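Local coordinates for penicillin-binding protein 2B (Streptococcus pneumoniae, PDB 2WAD), which acts as a penicillin-binding transpeptidase thought to form peptide cross-links between adjacent glycan strands of peripheral cell wall peptidoglycan, at residues A[178-183]-A[190-195]; A[329-334]-A[657-662]. All coordinates share one frame; numbering follows the deposited sequence.

Contact 1 of 2, residues A[178-183]-A[190-195]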
loop_
_atom_site.group_PDB
_atom_site.type_symbol
_atom_site.label_atom_id
_atom_site.label_comp_id
_atom_site.label_asym_id
_atom_site.label_seq_id
_atom_site.Cartn_x
_atom_site.Cartn_y
_atom_site.Cartn_z
ATOM N N PHE A 178 -17.045 -23.770 27.048
ATOM C CA PHE A 178 -18.418 -23.645 26.547
ATOM C C PHE A 178 -18.583 -22.561 25.464
ATOM O O PHE A 178 -19.063 -22.848 24.361
ATOM C CB PHE A 178 -19.337 -23.361 27.725
ATOM C CG PHE A 178 -20.777 -23.186 27.350
ATOM C CD1 PHE A 178 -21.660 -24.241 27.478
ATOM C CD2 PHE A 178 -21.256 -21.965 26.904
ATOM C CE1 PHE A 178 -22.992 -24.095 27.148
ATOM C CE2 PHE A 178 -22.596 -21.808 26.581
ATOM C CZ PHE A 178 -23.465 -22.884 26.698
ATOM N N SER A 179 -18.157 -21.330 25.761
ATOM C CA SER A 179 -18.302 -20.222 24.812
ATOM C C SER A 179 -17.708 -20.604 23.452
ATOM O O SER A 179 -18.312 -20.389 22.397
ATOM C CB SER A 179 -17.680 -18.924 25.354
ATOM O OG SER A 179 -17.927 -18.772 26.745
ATOM N N GLN A 180 -16.520 -21.194 23.478
ATOM C CA GLN A 180 -15.878 -21.689 22.266
ATOM C C GLN A 180 -16.761 -22.698 21.521
ATOM O O GLN A 180 -16.937 -22.579 20.313
ATOM C CB GLN A 180 -14.546 -22.345 22.632
ATOM C CG GLN A 180 -13.539 -21.416 23.287
ATOM C CD GLN A 180 -12.898 -20.502 22.281
ATOM O OE1 GLN A 180 -12.291 -20.956 21.307
ATOM N NE2 GLN A 180 -13.047 -19.199 22.493
ATOM N N LEU A 181 -17.299 -23.697 22.224
ATOM C CA LEU A 181 -18.140 -24.709 21.576
ATOM C C LEU A 181 -19.443 -24.111 21.038
ATOM O O LEU A 181 -19.827 -24.361 19.890
ATOM C CB LEU A 181 -18.429 -25.895 22.506
ATOM C CG LEU A 181 -17.230 -26.576 23.176
ATOM C CD1 LEU A 181 -17.701 -27.446 24.300
ATOM C CD2 LEU A 181 -16.375 -27.364 22.193
ATOM N N ASN A 182 -20.114 -23.325 21.876
ATOM C CA ASN A 182 -21.353 -22.647 21.496
ATOM C C ASN A 182 -21.232 -21.771 20.251
ATOM O O ASN A 182 -22.189 -21.634 19.496
ATOM C CB ASN A 182 -21.883 -21.795 22.648
ATOM C CG ASN A 182 -23.385 -21.694 22.643
ATOM O OD1 ASN A 182 -24.082 -22.659 22.326
ATOM N ND2 ASN A 182 -23.900 -20.532 23.020
ATOM N N ALA A 183 -20.056 -21.188 20.041
ATOM C CA ALA A 183 -19.834 -20.283 18.928
ATOM C C ALA A 183 -19.837 -20.962 17.557
ATOM O O ALA A 183 -19.863 -20.290 16.531
ATOM C CB ALA A 183 -18.520 -19.541 19.139
ATOM N N GLY A 190 -15.095 -25.682 14.041
ATOM C CA GLY A 190 -14.280 -24.534 14.457
ATOM C C GLY A 190 -13.213 -24.971 15.448
ATOM O O GLY A 190 -13.335 -26.025 16.077
ATOM N N THR A 191 -12.174 -24.157 15.580
ATOM C CA THR A 191 -11.048 -24.399 16.471
ATOM C C THR A 191 -11.353 -23.970 17.904
ATOM O O THR A 191 -11.910 -22.886 18.124
ATOM C CB THR A 191 -9.802 -23.641 15.957
ATOM O OG1 THR A 191 -9.299 -24.310 14.799
ATOM C CG2 THR A 191 -8.701 -23.576 17.010
ATOM N N ILE A 192 -10.995 -24.829 18.864
ATOM C CA ILE A 192 -11.187 -24.557 20.297
ATOM C C ILE A 192 -9.892 -24.021 20.908
ATOM O O ILE A 192 -8.996 -24.790 21.269
ATOM C CB ILE A 192 -11.626 -25.806 21.079
ATOM C CG1 ILE A 192 -12.935 -26.365 20.517
ATOM C CG2 ILE A 192 -11.798 -25.480 22.549
ATOM C CD1 ILE A 192 -13.923 -25.289 20.065
ATOM N N ALA A 193 -9.792 -22.701 21.008
ATOM C CA ALA A 193 -8.571 -22.078 21.498
ATOM C C ALA A 193 -8.237 -22.427 22.946
ATOM O O ALA A 193 -9.070 -22.338 23.852
ATOM C CB ALA A 193 -8.607 -20.572 21.280
ATOM N N THR A 194 -6.998 -22.850 23.149
ATOM C CA THR A 194 -6.527 -23.254 24.463
ATOM C C THR A 194 -5.083 -22.773 24.574
ATOM O O THR A 194 -4.523 -22.334 23.578
ATOM C CB THR A 194 -6.592 -24.791 24.598
ATOM O OG1 THR A 194 -6.359 -25.159 25.959
ATOM C CG2 THR A 194 -5.550 -25.454 23.713
ATOM N N ASP A 195 -4.489 -22.834 25.765
ATOM C CA ASP A 195 -3.040 -22.652 25.888
ATOM C C ASP A 195 -2.340 -23.715 25.053
ATOM O O ASP A 195 -2.773 -24.864 25.017
ATOM C CB ASP A 195 -2.574 -22.783 27.342
ATOM C CG ASP A 195 -3.215 -21.757 28.255
ATOM O OD1 ASP A 195 -3.759 -20.756 27.742
ATOM O OD2 ASP A 195 -3.176 -21.945 29.489
#
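L181 and I192 form the tight, apolar half of this contact. They meet methyl against methyl, with L181 CD2 3.9 Å from I192 CD1. The two side chains run at about a right angle to each other, and L181 CD2 touches both CD1 and CG1 of I192. I192 CD1 also lies 4.0 Å from Q180 CB, the first carbon of the neighbouring side chain. This one methyl therefore packs on two consecutive residues of the helix. I192 CG1 stands beside the backbone N and anti to the carbonyl carbon (chi1 -59°), while I192 CG2 takes the place anti to N and comes 4.2 Å from Q180 CB. Both L181 and I192 are buried, and both rest on F82 of strand 72-83. I96 of helix 90-100 adds to the cover of L181.

Segment 190-195 starts in strand 189-191, an outer strand of a three-stranded antiparallel sheet in the N-terminal, non-catalytic part of the protein. Helix 169-182 ends close by, and a short connection leads from it into this strand. The contact thus closes a local helix-loop-strand unit. I192 keeps a backbone bond to V80, so the chain is held by the sheet and by the helix.

The other half is polar and held by a single hydrogen bond, and Q180 and A193 are only partly buried. The Q180 chain bends at chi2 (-76°), which carries its amide past I192 to the backbone of A193. A193 N donates to Q180 OE1 at 3.1 Å, with an N-H...O angle of 149°. The donor N lies above the carbonyl plane of Q180, not on a lone pair. A193 CB lies 3.7 Å from Q180 OE1. T191 points its CB away from the helix, and its hydroxyl is hydrogen-bonded to E240 instead.

Contact 2 of 2, residues A[329-334]-A[657-662]. Unlike the reference sequence in segment 329-334: G333 (reference Glu). Unlike the reference sequence in segment 657-662: K659 (reference Asn), N660 (reference Gly).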
loop_
_atom_site.group_PDB
_atom_site.type_symbol
_atom_site.label_atom_id
_atom_site.label_comp_id
_atom_site.label_asym_id
_atom_site.label_seq_id
_atom_site.Cartn_x
_atom_site.Cartn_y
_atom_site.Cartn_z
ATOM N N ASN A 329 23.895 8.021 5.028
ATOM C CA ASN A 329 24.911 8.084 6.084
ATOM C C ASN A 329 26.077 8.992 5.725
ATOM O O ASN A 329 26.598 9.691 6.583
ATOM C CB ASN A 329 25.445 6.688 6.441
ATOM C CG ASN A 329 24.555 5.947 7.437
ATOM O OD1 ASN A 329 24.140 6.490 8.469
ATOM N ND2 ASN A 329 24.251 4.709 7.120
ATOM N N SER A 330 26.481 8.991 4.459
ATOM C CA SER A 330 27.528 9.904 4.010
ATOM C C SER A 330 27.083 11.352 4.219
ATOM O O SER A 330 27.828 12.189 4.755
ATOM C CB SER A 330 27.841 9.634 2.531
ATOM O OG SER A 330 29.082 10.207 2.163
ATOM N N GLU A 331 25.842 11.651 3.837
ATOM C CA GLU A 331 25.333 13.016 4.001
ATOM C C GLU A 331 25.122 13.375 5.466
ATOM O O GLU A 331 25.171 14.544 5.835
ATOM C CB GLU A 331 24.053 13.228 3.199
ATOM C CG GLU A 331 24.266 13.124 1.708
ATOM C CD GLU A 331 25.051 14.297 1.145
ATOM O OE1 GLU A 331 24.474 15.399 1.007
ATOM O OE2 GLU A 331 26.252 14.112 0.831
ATOM N N LEU A 332 24.873 12.383 6.314
ATOM C CA LEU A 332 24.926 12.650 7.750
ATOM C C LEU A 332 26.361 12.894 8.213
ATOM O O LEU A 332 26.602 13.705 9.107
ATOM C CB LEU A 332 24.318 11.513 8.558
ATOM C CG LEU A 332 22.800 11.370 8.652
ATOM C CD1 LEU A 332 22.421 10.169 9.525
ATOM C CD2 LEU A 332 22.180 12.643 9.175
ATOM N N GLY A 333 27.298 12.200 7.578
ATOM C CA GLY A 333 28.721 12.271 7.905
ATOM C C GLY A 333 29.226 13.691 7.726
ATOM O O GLY A 333 29.937 14.208 8.584
ATOM N N ASN A 334 28.843 14.339 6.627
ATOM C CA ASN A 334 29.345 15.680 6.346
ATOM C C ASN A 334 28.411 16.772 6.832
ATOM O O ASN A 334 28.754 17.947 6.736
ATOM C CB ASN A 334 29.637 15.862 4.857
ATOM C CG ASN A 334 28.380 15.734 4.003
ATOM O OD1 ASN A 334 27.307 16.248 4.360
ATOM N ND2 ASN A 334 28.507 15.027 2.887
ATOM N N LEU A 657 25.469 22.444 -0.432
ATOM C CA LEU A 657 25.460 23.322 -1.609
ATOM C C LEU A 657 26.689 23.119 -2.506
ATOM O O LEU A 657 26.765 23.674 -3.612
ATOM C CB LEU A 657 25.240 24.798 -1.219
ATOM C CG LEU A 657 26.226 25.538 -0.303
ATOM C CD1 LEU A 657 27.348 26.194 -1.119
ATOM C CD2 LEU A 657 25.523 26.591 0.554
ATOM N N THR A 658 27.625 22.290 -2.037
ATOM C CA THR A 658 28.821 21.940 -2.806
ATOM C C THR A 658 28.724 20.685 -3.691
ATOM O O THR A 658 29.398 20.598 -4.717
ATOM C CB THR A 658 30.101 21.928 -1.927
ATOM O OG1 THR A 658 30.210 20.689 -1.211
ATOM C CG2 THR A 658 30.097 23.103 -0.943
ATOM N N LYS A 659 27.895 19.712 -3.325
ATOM C CA LYS A 659 27.534 18.680 -4.295
ATOM C C LYS A 659 26.095 18.198 -4.108
ATOM O O LYS A 659 25.627 18.095 -2.978
ATOM C CB LYS A 659 28.512 17.505 -4.249
ATOM C CG LYS A 659 28.397 16.669 -2.987
ATOM C CD LYS A 659 29.090 15.320 -3.121
ATOM C CE LYS A 659 29.375 14.746 -1.739
ATOM N NZ LYS A 659 28.462 15.377 -0.732
ATOM N N ASN A 660 25.394 17.907 -5.202
ATOM C CA ASN A 660 23.993 17.456 -5.135
ATOM C C ASN A 660 23.897 15.963 -5.419
ATOM O O ASN A 660 24.022 15.527 -6.558
ATOM C CB ASN A 660 23.100 18.228 -6.124
ATOM C CG ASN A 660 21.602 18.069 -5.825
ATOM O OD1 ASN A 660 21.080 16.959 -5.658
ATOM N ND2 ASN A 660 20.915 19.197 -5.710
ATOM N N VAL A 661 23.678 15.172 -4.379
ATOM C CA VAL A 661 23.671 13.716 -4.542
ATOM C C VAL A 661 22.421 13.168 -5.226
ATOM O O VAL A 661 22.390 12.001 -5.599
ATOM C CB VAL A 661 23.915 12.990 -3.204
ATOM C CG1 VAL A 661 25.236 13.479 -2.556
ATOM C CG2 VAL A 661 22.755 13.212 -2.230
ATOM N N GLY A 662 21.410 14.005 -5.441
ATOM C CA GLY A 662 20.154 13.523 -6.023
ATOM C C GLY A 662 20.343 12.826 -7.358
ATOM O O GLY A 662 19.996 11.668 -7.504
HETATM O O HOH W 1 23.797 16.417 -1.592
#
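The flat carboxylate of E331 is held between a methyl and an amide. V661 CG1 covers one face, 3.8 Å from E331 CD. On the opposite face stands the amide of N334, whose ND2 donates to E331 OE2 at 3.2 Å. That bond is nearly straight (165°), but the donor sits well above the carboxylate, 61° out of its plane. E331 OE2 lies almost in the amide plane of N334, so the two flat groups are steeply turned against each other. At the edge, K659 NZ makes a salt bridge with E331 OE2 at 3.0 Å, and OE2 receives it on its syn lone pair. The E331 and K659 chains run antiparallel, and their charged ends meet side by side. A bend at chi2 (-71°) folds the glutamate chain so that its head can reach this spot.

E331 OE1 has partners of its own. N654 donates to it, and so does a water at 2.9 Å, on the V661 side of the carboxylate. The water gives its second hydrogen to K659 O at 2.8 Å and accepts from V661 N.

The contact joins two helices of the transpeptidase domain: the C-terminal part of helix 314-334 and the start of helix 661-676. In the penicillin-binding fold these two helices pack together on one side of the central sheet. N660 is the N-cap of the second helix; its OD1 accepts from G662 N at 3.0 Å. K659 and N660 both differ from the reference sequence.

N334 OD1 is taken by G336 N, which helps fix the flip of the amide and keeps ND2 for the glutamate. With a lysine, two amide N-H groups and a water donating to it, the buried carboxylate is probably kept ionised.

Contact 1 and contact 2 lie on opposite sides of the chain's centre, about 43 Å apart at their nearest atoms, and share no element. Both are partly buried: contact 1 has no exposed touching residue, while in contact 2 E331 and V661 are buried and N334 and K659 exposed. Contact 1 is local, in the N-terminal part; it joins a helix to an edge strand that follows closely. Contact 2 is long-range, its segments 323 residues apart at their closest ends; it joins the first and last helices of the transpeptidase domain. The chemistry differs accordingly. Segments 178-183 and 190-195 share an apolar patch and one neutral hydrogen bond. Segments 329-334 and 657-662 meet through a salt bridge and a water.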